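Side-chain contact in probable adenylyl-sulfate kinase (Synechocystis sp., PDB 5CB8), which phosphorylates adenosine 5'-phosphosulfate at the expense of ATP, giving the activated sulfate donor 3'-phosphoadenylyl sulfate: residues R84-G87 / F88-L92. Residues are numbered along the deposited sequence; the frame is centred on the assembly and turned at random.
Sequences RRIG and FVSHL. With ACT (acetate ion), chain J; SO4 (sulfate ion), chain I.
Ser90 folds its hydroxyl back onto the preceding turn of helix 76-94, where OG gives a 2.8 Å hydrogen bond to Ile86 O. The same oxygen accepts the amide of Ser90 at 2.9 Å from N, so two bonds from one residue grip a single carbonyl. The amide lies only 19° from the carbonyl plane, whereas the hydroxyl sits above it, 43° out. Setting OG beside its own backbone N (chi1 -62°) makes this reach possible and satisfies a buried polar group within the helix; Ile86 CG2 lies alongside OG at 3.9 Å.

Regular i to i+4 backbone bonds join the flanking residues: Phe88 N to Arg84 O, Val89 N to Arg85 O and His91 N to Gly87 O. Carbon atoms of two side chains rest on one of these carbonyls: Phe88 CB is 3.3 Å from Arg85 O, and Val89 CG2 touches that oxygen at 3.5 Å.

Two side chains reach bound anions, one of them weakly. Arg84, extended from CG to NE, presents the edge of its guanidinium to a sulfate ion, NH1 donating to O4 at 3.0 Å with the oxygen in plane; its NE forms a salt bridge with Glu114, and Thr81 also binds the sulfate. His91 makes a weak bond from NE2 to OXT of an acetate ion, whose placement is doubtful because its CH3 lies nearer to NE2 than OXT does. Both ions probably come from the crystallisation liquor.

Ile86 and Ser90 face the parallel sheet, meeting Val102 of strand 99-103, while Val89 packs against Val89 of the second subunit. This is a helix packed between the central parallel sheet and the second subunit in a P-loop kinase fold, with the side chain of Ile86 about 5 Å from the bound adenosine-5'-phosphosulfate.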
loop_
_atom_site.group_PDB
_atom_site.type_symbol
_atom_site.label_atom_id
_atom_site.label_comp_id
_atom_site.label_asym_id
_atom_site.label_seq_id
_atom_site.Cartn_x
_atom_site.Cartn_y
_atom_site.Cartn_z
ATOM N N ARG B 84 8.264 -5.566 -4.632
ATOM C CA ARG B 84 7.929 -4.290 -5.267
ATOM C C ARG B 84 6.654 -3.665 -4.693
ATOM O O ARG B 84 6.553 -2.432 -4.579
ATOM C CB ARG B 84 7.838 -4.453 -6.792
ATOM C CG ARG B 84 9.208 -4.538 -7.464
ATOM C CD ARG B 84 9.096 -5.038 -8.883
ATOM N NE ARG B 84 10.351 -4.856 -9.612
ATOM C CZ ARG B 84 10.701 -5.560 -10.680
ATOM N NH1 ARG B 84 9.895 -6.512 -11.138
ATOM N NH2 ARG B 84 11.854 -5.307 -11.289
ATOM N N ARG B 85 5.686 -4.501 -4.316
ATOM C CA ARG B 85 4.430 -3.980 -3.771
ATOM C C ARG B 85 4.628 -3.456 -2.351
ATOM O O ARG B 85 4.095 -2.407 -1.982
ATOM C CB ARG B 85 3.328 -5.047 -3.799
ATOM C CG ARG B 85 1.934 -4.485 -3.504
ATOM C CD ARG B 85 0.857 -5.557 -3.688
ATOM N NE ARG B 85 0.846 -6.091 -5.050
ATOM C CZ ARG B 85 0.294 -7.253 -5.390
ATOM N NH1 ARG B 85 -0.292 -8.005 -4.472
ATOM N NH2 ARG B 85 0.312 -7.661 -6.653
ATOM N N ILE B 86 5.402 -4.188 -1.558
ATOM C CA ILE B 86 5.789 -3.717 -0.230
ATOM C C ILE B 86 6.552 -2.392 -0.354
ATOM O O ILE B 86 6.333 -1.453 0.431
ATOM C CB ILE B 86 6.638 -4.774 0.502
ATOM C CG1 ILE B 86 5.767 -5.988 0.868
ATOM C CG2 ILE B 86 7.293 -4.174 1.756
ATOM C CD1 ILE B 86 6.561 -7.242 1.269
ATOM N N GLY B 87 7.434 -2.311 -1.347
ATOM C CA GLY B 87 8.192 -1.084 -1.589
ATOM C C GLY B 87 7.295 0.090 -1.964
ATOM O O GLY B 87 7.544 1.237 -1.553
ATOM N N PHE B 88 6.261 -0.189 -2.758
ATOM C CA PHE B 88 5.292 0.838 -3.152
ATOM C C PHE B 88 4.657 1.478 -1.924
ATOM O O PHE B 88 4.618 2.703 -1.792
ATOM C CB PHE B 88 4.208 0.216 -4.047
ATOM C CG PHE B 88 3.082 1.162 -4.409
ATOM C CD1 PHE B 88 1.945 1.248 -3.617
ATOM C CD2 PHE B 88 3.150 1.934 -5.560
ATOM C CE1 PHE B 88 0.908 2.109 -3.954
ATOM C CE2 PHE B 88 2.113 2.793 -5.908
ATOM C CZ PHE B 88 0.994 2.879 -5.098
ATOM N N VAL B 89 4.144 0.644 -1.031
ATOM C CA VAL B 89 3.473 1.131 0.163
ATOM C C VAL B 89 4.477 1.810 1.087
ATOM O O VAL B 89 4.177 2.856 1.669
ATOM C CB VAL B 89 2.771 -0.027 0.898
ATOM C CG1 VAL B 89 2.125 0.453 2.198
ATOM C CG2 VAL B 89 1.730 -0.670 -0.020
ATOM N N SER B 90 5.667 1.220 1.218
ATOM C CA SER B 90 6.717 1.800 2.065
ATOM C C SER B 90 7.105 3.193 1.584
ATOM O O SER B 90 7.344 4.103 2.384
ATOM C CB SER B 90 7.971 0.914 2.069
ATOM O OG SER B 90 7.684 -0.366 2.603
ATOM N N HIS B 91 7.184 3.346 0.269
ATOM C CA HIS B 91 7.512 4.635 -0.329
ATOM C C HIS B 91 6.471 5.704 0.003
ATOM O O HIS B 91 6.827 6.812 0.420
ATOM C CB HIS B 91 7.624 4.478 -1.840
ATOM C CG HIS B 91 8.064 5.719 -2.547
ATOM N ND1 HIS B 91 7.780 5.954 -3.875
ATOM C CD2 HIS B 91 8.772 6.792 -2.115
ATOM C CE1 HIS B 91 8.292 7.119 -4.233
ATOM N NE2 HIS B 91 8.897 7.649 -3.184
ATOM N N LEU B 92 5.189 5.390 -0.181
ATOM C CA LEU B 92 4.142 6.377 0.117
ATOM C C LEU B 92 4.168 6.802 1.585
ATOM O O LEU B 92 4.001 7.987 1.903
ATOM C CB LEU B 92 2.751 5.847 -0.255
ATOM C CG LEU B 92 2.529 5.515 -1.725
ATOM C CD1 LEU B 92 1.056 5.166 -1.997
ATOM C CD2 LEU B 92 2.981 6.671 -2.583
HETATM C C ACT J . 9.449 11.177 -3.304
HETATM O O ACT J . 9.242 12.342 -2.899
HETATM O OXT ACT J . 8.762 10.790 -4.276
HETATM C CH3 ACT J . 10.457 10.293 -2.643
HETATM S S SO4 I . 5.831 -6.595 -10.787
HETATM O O1 SO4 I . 5.635 -5.556 -9.773
HETATM O O2 SO4 I . 4.676 -7.502 -10.753
HETATM O O3 SO4 I . 5.921 -5.970 -12.110
HETATM O O4 SO4 I . 7.078 -7.348 -10.527
#